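Local coordinates for ThiJ/PfpI domain protein (Brachyspira murdochii, PDB 4HCJ), which is of unconfirmed function but belongs to the DJ-1/PfpI family, binds magnesium in the crystal, and is classed as a hydrolase, at residues 65-76 / 96-107; 119-127 / 139-150. All blocks are in the same frame, centred on the assembly; numbering follows the deposited sequence. Where two conformers were deposited one is given.

Contact 1: 65-76 / 96-107; sequences VDAVEFDAVVFV and LFLDNQKIVAGI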
# COMPACT_ATOMS: atom_id res chain seq x y z
N VAL A 65 1.48 -6.12 -13.71
CA VAL A 65 0.72 -6.66 -12.60
C VAL A 65 -0.57 -7.32 -13.06
O VAL A 65 -1.33 -6.73 -13.82
CB VAL A 65 0.40 -5.56 -11.59
CG1 VAL A 65 -0.63 -6.03 -10.55
CG2 VAL A 65 1.68 -5.08 -10.93
N ASP A 66 -0.78 -8.54 -12.59
CA ASP A 66 -2.03 -9.28 -12.80
C ASP A 66 -2.64 -9.51 -11.43
O ASP A 66 -2.06 -10.20 -10.60
CB ASP A 66 -1.74 -10.61 -13.49
CG ASP A 66 -3.00 -11.37 -13.87
OD1 ASP A 66 -4.08 -11.06 -13.34
OD2 ASP A 66 -2.88 -12.29 -14.70
N ALA A 67 -3.81 -8.93 -11.20
CA ALA A 67 -4.46 -9.06 -9.89
C ALA A 67 -4.74 -10.50 -9.46
O ALA A 67 -4.80 -10.78 -8.27
CB ALA A 67 -5.74 -8.23 -9.84
N VAL A 68 -4.89 -11.40 -10.42
CA VAL A 68 -5.21 -12.79 -10.11
C VAL A 68 -4.07 -13.46 -9.34
O VAL A 68 -4.27 -14.49 -8.70
CB VAL A 68 -5.55 -13.61 -11.38
CG1 VAL A 68 -4.29 -14.00 -12.14
CG2 VAL A 68 -6.36 -14.85 -11.02
N GLU A 69 -2.88 -12.86 -9.38
CA GLU A 69 -1.71 -13.46 -8.75
C GLU A 69 -1.46 -12.97 -7.32
O GLU A 69 -0.46 -13.35 -6.72
CB GLU A 69 -0.46 -13.18 -9.59
CG GLU A 69 -0.54 -13.74 -11.01
CD GLU A 69 0.74 -13.55 -11.79
OE1 GLU A 69 0.86 -14.13 -12.88
OE2 GLU A 69 1.64 -12.82 -11.30
N PHE A 70 -2.35 -12.13 -6.80
CA PHE A 70 -2.15 -11.52 -5.48
C PHE A 70 -3.44 -11.48 -4.67
O PHE A 70 -4.52 -11.40 -5.23
CB PHE A 70 -1.62 -10.09 -5.63
CG PHE A 70 -0.28 -10.02 -6.30
CD1 PHE A 70 0.86 -10.29 -5.57
CD2 PHE A 70 -0.17 -9.70 -7.65
CE1 PHE A 70 2.11 -10.24 -6.17
CE2 PHE A 70 1.08 -9.64 -8.25
CZ PHE A 70 2.22 -9.92 -7.51
N ASP A 71 -3.30 -11.50 -3.34
CA ASP A 71 -4.45 -11.34 -2.45
C ASP A 71 -4.64 -9.89 -2.01
O ASP A 71 -5.73 -9.53 -1.55
CB ASP A 71 -4.26 -12.19 -1.19
CG ASP A 71 -4.17 -13.68 -1.48
OD1 ASP A 71 -4.68 -14.14 -2.52
OD2 ASP A 71 -3.59 -14.37 -0.62
N ALA A 72 -3.60 -9.08 -2.10
CA ALA A 72 -3.60 -7.71 -1.58
C ALA A 72 -2.58 -6.90 -2.34
O ALA A 72 -1.58 -7.45 -2.83
CB ALA A 72 -3.24 -7.70 -0.11
N VAL A 73 -2.83 -5.60 -2.39
CA VAL A 73 -1.85 -4.62 -2.81
C VAL A 73 -1.60 -3.67 -1.64
O VAL A 73 -2.52 -3.33 -0.90
CB VAL A 73 -2.29 -3.87 -4.09
CG1 VAL A 73 -3.60 -3.09 -3.88
CG2 VAL A 73 -1.21 -2.94 -4.59
N VAL A 74 -0.33 -3.29 -1.48
CA VAL A 74 0.11 -2.39 -0.42
C VAL A 74 0.84 -1.21 -1.04
O VAL A 74 1.91 -1.38 -1.68
CB VAL A 74 1.04 -3.11 0.56
CG1 VAL A 74 1.64 -2.14 1.57
CG2 VAL A 74 0.31 -4.26 1.26
N PHE A 75 0.28 -0.02 -0.86
CA PHE A 75 0.88 1.24 -1.33
C PHE A 75 1.76 1.81 -0.24
O PHE A 75 1.27 2.25 0.81
CB PHE A 75 -0.22 2.23 -1.73
CG PHE A 75 -1.03 1.78 -2.92
CD1 PHE A 75 -0.61 2.08 -4.21
CD2 PHE A 75 -2.20 1.04 -2.76
CE1 PHE A 75 -1.32 1.65 -5.32
CE2 PHE A 75 -2.91 0.61 -3.88
CZ PHE A 75 -2.47 0.91 -5.15
N VAL A 76 3.07 1.80 -0.48
CA VAL A 76 4.05 2.32 0.45
C VAL A 76 4.30 3.80 0.18
O VAL A 76 4.27 4.23 -0.98
CB VAL A 76 5.38 1.50 0.34
CG1 VAL A 76 6.55 2.17 1.03
CG2 VAL A 76 5.16 0.09 0.89
N LEU A 96 -8.20 -1.54 -9.67
CA LEU A 96 -8.19 -2.92 -10.15
C LEU A 96 -8.33 -3.89 -8.98
O LEU A 96 -9.13 -4.83 -9.01
CB LEU A 96 -6.89 -3.20 -10.90
CG LEU A 96 -6.66 -4.64 -11.40
CD1 LEU A 96 -7.59 -4.96 -12.53
CD2 LEU A 96 -5.19 -4.80 -11.80
N PHE A 97 -7.53 -3.68 -7.95
CA PHE A 97 -7.57 -4.58 -6.80
C PHE A 97 -8.91 -4.46 -6.07
O PHE A 97 -9.50 -5.47 -5.69
CB PHE A 97 -6.38 -4.34 -5.87
CG PHE A 97 -5.16 -5.12 -6.28
CD1 PHE A 97 -4.42 -4.79 -7.39
CD2 PHE A 97 -4.75 -6.21 -5.53
CE1 PHE A 97 -3.31 -5.52 -7.76
CE2 PHE A 97 -3.63 -6.96 -5.90
CZ PHE A 97 -2.92 -6.61 -7.02
N LEU A 98 -9.40 -3.23 -5.89
CA LEU A 98 -10.69 -3.07 -5.21
C LEU A 98 -11.79 -3.80 -5.97
O LEU A 98 -12.60 -4.51 -5.38
CB LEU A 98 -11.05 -1.60 -5.03
CG LEU A 98 -12.18 -1.38 -4.02
CD1 LEU A 98 -11.71 -1.61 -2.58
CD2 LEU A 98 -12.78 -0.00 -4.20
N ASP A 99 -11.83 -3.60 -7.29
CA ASP A 99 -12.91 -4.16 -8.11
C ASP A 99 -12.85 -5.68 -8.19
O ASP A 99 -13.86 -6.32 -8.46
CB ASP A 99 -12.88 -3.56 -9.51
CG ASP A 99 -13.30 -2.10 -9.54
OD1 ASP A 99 -13.82 -1.61 -8.51
OD2 ASP A 99 -13.12 -1.46 -10.59
N ASN A 100 -11.67 -6.24 -7.96
CA ASN A 100 -11.51 -7.68 -7.96
C ASN A 100 -11.60 -8.28 -6.57
O ASN A 100 -11.17 -9.42 -6.35
CB ASN A 100 -10.22 -8.08 -8.66
CG ASN A 100 -10.36 -8.03 -10.16
OD1 ASN A 100 -10.90 -8.96 -10.77
ND2 ASN A 100 -9.92 -6.96 -10.77
N GLN A 101 -12.16 -7.52 -5.64
CA GLN A 101 -12.45 -8.00 -4.29
C GLN A 101 -11.20 -8.41 -3.54
O GLN A 101 -11.24 -9.32 -2.71
CB GLN A 101 -13.48 -9.14 -4.31
CG GLN A 101 -14.91 -8.69 -4.57
CD GLN A 101 -15.11 -8.11 -5.96
OE1 GLN A 101 -14.76 -8.74 -6.96
NE2 GLN A 101 -15.67 -6.91 -6.02
N LYS A 102 -10.09 -7.74 -3.82
CA LYS A 102 -8.85 -7.95 -3.09
C LYS A 102 -8.70 -6.92 -1.97
O LYS A 102 -9.46 -5.95 -1.87
CB LYS A 102 -7.63 -7.80 -4.00
CG LYS A 102 -7.67 -8.59 -5.29
CD LYS A 102 -7.59 -10.06 -5.07
CE LYS A 102 -7.68 -10.76 -6.42
NZ LYS A 102 -6.91 -11.99 -6.48
N ILE A 103 -7.72 -7.15 -1.11
CA ILE A 103 -7.41 -6.17 -0.08
C ILE A 103 -6.59 -5.04 -0.70
O ILE A 103 -5.65 -5.28 -1.48
CB ILE A 103 -6.65 -6.84 1.09
CG1 ILE A 103 -7.52 -7.92 1.77
CG2 ILE A 103 -6.08 -5.81 2.08
CD1 ILE A 103 -9.03 -7.74 1.81
N VAL A 104 -6.96 -3.81 -0.36
CA VAL A 104 -6.27 -2.63 -0.84
C VAL A 104 -5.78 -1.88 0.39
O VAL A 104 -6.61 -1.38 1.19
CB VAL A 104 -7.18 -1.74 -1.72
CG1 VAL A 104 -6.35 -0.63 -2.34
CG2 VAL A 104 -7.86 -2.58 -2.80
N ALA A 105 -4.47 -1.81 0.55
CA ALA A 105 -3.90 -1.28 1.77
C ALA A 105 -2.90 -0.18 1.44
O ALA A 105 -2.18 -0.28 0.44
CB ALA A 105 -3.23 -2.40 2.57
N GLY A 106 -2.83 0.84 2.27
CA GLY A 106 -1.84 1.89 2.10
C GLY A 106 -1.35 2.39 3.44
O GLY A 106 -2.10 2.41 4.43
N ILE A 107 -0.11 2.84 3.45
CA ILE A 107 0.51 3.36 4.65
C ILE A 107 1.20 4.67 4.35
O ILE A 107 1.85 4.85 3.31
CB ILE A 107 1.46 2.31 5.31
CG1 ILE A 107 2.11 2.88 6.57
CG2 ILE A 107 2.48 1.75 4.31
CD1 ILE A 107 2.73 1.82 7.47
O HOH W 1 -6.71 -14.76 -7.33

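Contact 2: 119-127 / 139-150; sequences ILEEINVTC and NANIMSENVVVS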
# COMPACT_ATOMS: atom_id res chain seq x y z
N ILE A 119 -11.18 5.78 -4.44
CA ILE A 119 -11.66 4.59 -3.76
C ILE A 119 -11.87 4.79 -2.27
O ILE A 119 -12.28 3.86 -1.58
CB ILE A 119 -10.77 3.34 -4.02
CG1 ILE A 119 -9.37 3.47 -3.38
CG2 ILE A 119 -10.70 3.02 -5.53
CD1 ILE A 119 -8.74 2.10 -3.11
N LEU A 120 -11.61 5.99 -1.77
CA LEU A 120 -11.78 6.27 -0.34
C LEU A 120 -12.95 7.20 -0.06
O LEU A 120 -13.11 7.68 1.07
CB LEU A 120 -10.50 6.84 0.28
CG LEU A 120 -9.24 5.99 0.09
CD1 LEU A 120 -8.05 6.64 0.80
CD2 LEU A 120 -9.45 4.57 0.59
N GLU A 121 -13.79 7.48 -1.07
CA GLU A 121 -14.92 8.37 -0.83
C GLU A 121 -15.87 7.76 0.19
O GLU A 121 -16.35 6.64 0.02
CB GLU A 121 -15.65 8.68 -2.13
CG GLU A 121 -14.79 9.36 -3.17
CD GLU A 121 -15.62 10.10 -4.19
OE1 GLU A 121 -16.36 9.46 -4.96
OE2 GLU A 121 -15.53 11.35 -4.24
N GLU A 122 -16.14 8.51 1.27
CA GLU A 122 -17.03 8.07 2.34
C GLU A 122 -16.48 6.87 3.12
O GLU A 122 -17.24 6.19 3.80
CB GLU A 122 -18.46 7.81 1.84
CG GLU A 122 -18.94 8.82 0.82
CD GLU A 122 -18.90 10.25 1.32
OE1 GLU A 122 -19.24 10.47 2.50
OE2 GLU A 122 -18.52 11.16 0.54
N ILE A 123 -15.17 6.63 3.03
CA ILE A 123 -14.52 5.52 3.73
C ILE A 123 -13.71 6.05 4.91
O ILE A 123 -13.04 7.09 4.80
CB ILE A 123 -13.59 4.73 2.78
CG1 ILE A 123 -14.32 4.24 1.53
CG2 ILE A 123 -12.89 3.57 3.50
CD1 ILE A 123 -15.50 3.31 1.81
N ASN A 124 -13.77 5.34 6.04
CA ASN A 124 -12.95 5.67 7.20
C ASN A 124 -11.52 5.21 6.99
O ASN A 124 -11.28 4.04 6.67
CB ASN A 124 -13.49 4.99 8.46
CG ASN A 124 -14.87 5.48 8.84
OD1 ASN A 124 -15.35 6.51 8.39
ND2 ASN A 124 -15.50 4.75 9.72
N VAL A 125 -10.58 6.14 7.19
CA VAL A 125 -9.17 5.89 6.94
C VAL A 125 -8.32 6.63 7.95
O VAL A 125 -8.82 7.47 8.71
CB VAL A 125 -8.74 6.34 5.52
CG1 VAL A 125 -9.60 5.70 4.44
CG2 VAL A 125 -8.74 7.85 5.40
N THR A 126 -7.02 6.34 7.92
CA THR A 126 -6.06 7.24 8.50
C THR A 126 -4.97 7.49 7.46
O THR A 126 -4.99 6.90 6.38
CB THR A 126 -5.54 6.72 9.85
OG1 THR A 126 -4.73 7.74 10.44
CG2 THR A 126 -4.75 5.42 9.68
N CYS A 127 -4.04 8.39 7.77
CA CYS A 127 -3.05 8.81 6.79
C CYS A 127 -1.98 9.61 7.49
O CYS A 127 -2.08 9.89 8.68
CB CYS A 127 -3.70 9.67 5.68
SG CYS A 127 -4.40 11.23 6.27
N ASN A 139 -12.71 12.81 -0.17
CA ASN A 139 -13.97 12.52 0.54
C ASN A 139 -13.85 11.43 1.60
O ASN A 139 -14.87 10.91 2.06
CB ASN A 139 -15.14 12.28 -0.42
CG ASN A 139 -15.61 13.57 -1.05
OD1 ASN A 139 -15.70 14.59 -0.37
ND2 ASN A 139 -15.90 13.54 -2.34
N ALA A 140 -12.64 11.11 2.01
CA ALA A 140 -12.44 10.14 3.08
C ALA A 140 -12.70 10.77 4.45
O ALA A 140 -12.62 11.99 4.60
CB ALA A 140 -11.05 9.56 3.01
N ASN A 141 -12.96 9.93 5.44
CA ASN A 141 -13.09 10.37 6.83
C ASN A 141 -11.82 10.00 7.57
O ASN A 141 -11.48 8.82 7.65
CB ASN A 141 -14.28 9.72 7.53
CG ASN A 141 -15.53 9.76 6.69
OD1 ASN A 141 -15.96 10.84 6.26
ND2 ASN A 141 -16.13 8.60 6.45
N ILE A 142 -11.14 10.99 8.13
CA ILE A 142 -9.89 10.73 8.82
C ILE A 142 -10.14 10.39 10.29
O ILE A 142 -10.65 11.22 11.06
CB ILE A 142 -8.90 11.90 8.69
CG1 ILE A 142 -8.57 12.15 7.21
CG2 ILE A 142 -7.63 11.60 9.47
CD1 ILE A 142 -7.65 13.29 6.97
N MSE A 143 -9.77 9.18 10.69
CA MSE A 143 -9.98 8.74 12.06
C MSE A 143 -8.73 8.96 12.90
O MSE A 143 -7.61 8.87 12.39
CB MSE A 143 -10.36 7.26 12.08
CG MSE A 143 -11.34 6.85 10.98
SE MSE A 143 -13.01 7.81 10.97
CE MSE A 143 -13.77 7.00 12.60
N SER A 144 -8.92 9.23 14.19
CA SER A 144 -7.82 9.43 15.13
C SER A 144 -7.23 8.09 15.54
O SER A 144 -7.30 7.70 16.70
CB SER A 144 -8.31 10.16 16.39
OG SER A 144 -8.81 11.44 16.09
N GLU A 145 -6.62 7.39 14.58
CA GLU A 145 -6.08 6.07 14.85
C GLU A 145 -4.81 5.88 14.03
O GLU A 145 -4.63 6.51 12.98
CB GLU A 145 -7.08 4.98 14.43
CG GLU A 145 -8.46 5.05 15.07
CD GLU A 145 -8.48 4.83 16.57
OE1 GLU A 145 -7.48 4.40 17.19
OE2 GLU A 145 -9.55 5.06 17.16
N ASN A 146 -3.97 4.97 14.49
CA ASN A 146 -2.76 4.60 13.76
C ASN A 146 -3.02 3.70 12.56
O ASN A 146 -2.29 3.77 11.57
CB ASN A 146 -1.78 3.92 14.71
CG ASN A 146 -1.21 4.89 15.73
OD1 ASN A 146 -0.64 5.92 15.37
ND2 ASN A 146 -1.44 4.63 17.01
N VAL A 147 -4.03 2.83 12.68
CA VAL A 147 -4.41 1.88 11.63
C VAL A 147 -5.92 1.81 11.60
O VAL A 147 -6.57 1.84 12.67
CB VAL A 147 -3.86 0.45 11.92
CG1 VAL A 147 -4.24 -0.52 10.82
CG2 VAL A 147 -2.35 0.47 12.11
N VAL A 148 -6.50 1.74 10.41
CA VAL A 148 -7.95 1.62 10.25
C VAL A 148 -8.26 0.54 9.24
O VAL A 148 -7.80 0.58 8.10
CB VAL A 148 -8.62 2.94 9.79
CG1 VAL A 148 -10.12 2.77 9.60
CG2 VAL A 148 -8.31 4.09 10.75
N VAL A 149 -9.08 -0.43 9.66
CA VAL A 149 -9.58 -1.47 8.77
C VAL A 149 -11.03 -1.14 8.43
O VAL A 149 -11.88 -1.06 9.34
CB VAL A 149 -9.51 -2.87 9.43
CG1 VAL A 149 -10.17 -3.92 8.55
CG2 VAL A 149 -8.06 -3.23 9.73
N SER A 150 -11.32 -0.97 7.15
CA SER A 150 -12.67 -0.66 6.66
C SER A 150 -13.01 -1.66 5.57
O SER A 150 -12.77 -1.41 4.38
CB SER A 150 -12.73 0.78 6.14
OG SER A 150 -12.51 1.66 7.23
O HOH W 2 -17.71 13.50 1.62
O HOH W 3 -8.95 2.40 6.10

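Contact 1: 65-76 / 96-107
Strands 72-75 and 103-107 run parallel, their axes 4.5 Å apart and 17° from alignment, with backbone hydrogen bonds from I103 N to D71 O at one end and I107 N to F75 O at the other. Between these, I103 O and A105 O accept from V73 N and F75 N, and V73 O accepts from A105 N. The F97 ring is clamped on both faces. V73 covers one face, its CB 3.7 Å from the ring centroid and 10° off the normal, a CH-pi contact. V73 CG1 sits between the backbone N and the carbonyl carbon (chi1 61°), which carries it along the ring to 3.5 Å from F97 CG. A67 CB lies over the opposite face, toward the rim. V65 CG1 and F70 CB meet the ring at its edge, F70 CB 3.7 Å from F97 CE2. F75 CE2 packs on V104 CG1 on the same side of the sheet as V73. This is a beta-alpha-beta crossover: helix 88-99 brings F97 down onto the sheet, and a Schellman motif with Q101 at C-prime ends the helix before strand 103-107. Beyond it, K102 bends at chi2 and chi4 and lays its chain past D71 O. Its NZ donates to F70 O at 2.8 Å, almost in line with the carbonyl bond, and to A67 O at 3.0 Å from above the carbonyl plane. F70 N reaches A67 O from the other face of that plane. The lysine, just before strand 103-107, thus holds the 3-10 turn 67-69 and F70 after it, and its charge is probably steadied by these carbonyl dipoles.

Contact 2: 119-127 / 139-150
The N124 side chain packs against N141 and M143, with S150 beside its CB. That CB lies 3.7 Å from S150 OG and packs against M143 CG. CG is anti to the carbonyl carbon, beside the backbone N (chi1 -64°), and lies 3.7 Å from the selenium of M143, a selenomethionine. OD1 accepts from N141 ND2 at 3.0 Å, met almost head-on, with the two amide planes 63° apart. Across the contact, N124 ND2 packs near the M143 methyl, CE. The backbone O of N124 is gripped by S150 OG at 2.7 Å and by a water that also donates to V148 O. Strands 124-125 and 141-142 form a short parallel pair, separate from the main sheet. Helix 132-137 links them, so this is a small beta-alpha-beta unit. Along the paired strands the backbone hydrogen bonds are N141 N to I123 O, V125 N to N141 O, and M143 N to V125 O. On the face away from N124, V125 CG2 packs on A140 CB at 3.7 Å, and helix 132-137 covers V125 and I142. Past the strand, T126 OG1 donates to E145 O at 2.8 Å; its place anti to the backbone N (chi1 -173°) points it there. T126 N donates to T155 OG1 of strand 153-156. At the other end, a type II turn from L120 to I123 presents E122 N to N139 O. E121 and N139 lie side by side, and N139 ND2 meets E121 OE2 at 2.9 Å from above the carboxylate plane. A water bridges E122 OE2 and N139 OD1. The E122 side chain is also about 4 Å from a bound magnesium ion at nearest atoms, too far for direct coordination.

Contact 1 is largely buried, its centre about 8 Å from the centre of the chain. Contact 2 is only partly buried, its centre about 14 Å from the same point. Each joins the strands of a beta-alpha-beta unit. In contact 1 these strands are interior members of the eight-strand sheet. In contact 2 they form a separate two-strand sheet, and strand 147-150 carries the contact to an edge of the large one. Among side chains, contact 1 is mainly apolar, with one lysine at its margin. Contact 2 is mainly polar, with an apolar patch under helix 132-137. Their centres are about 17 Å apart, yet they touch, with I119 CD1 packing on V104 CG1 at 3.7 Å and I119 CG2 on L98.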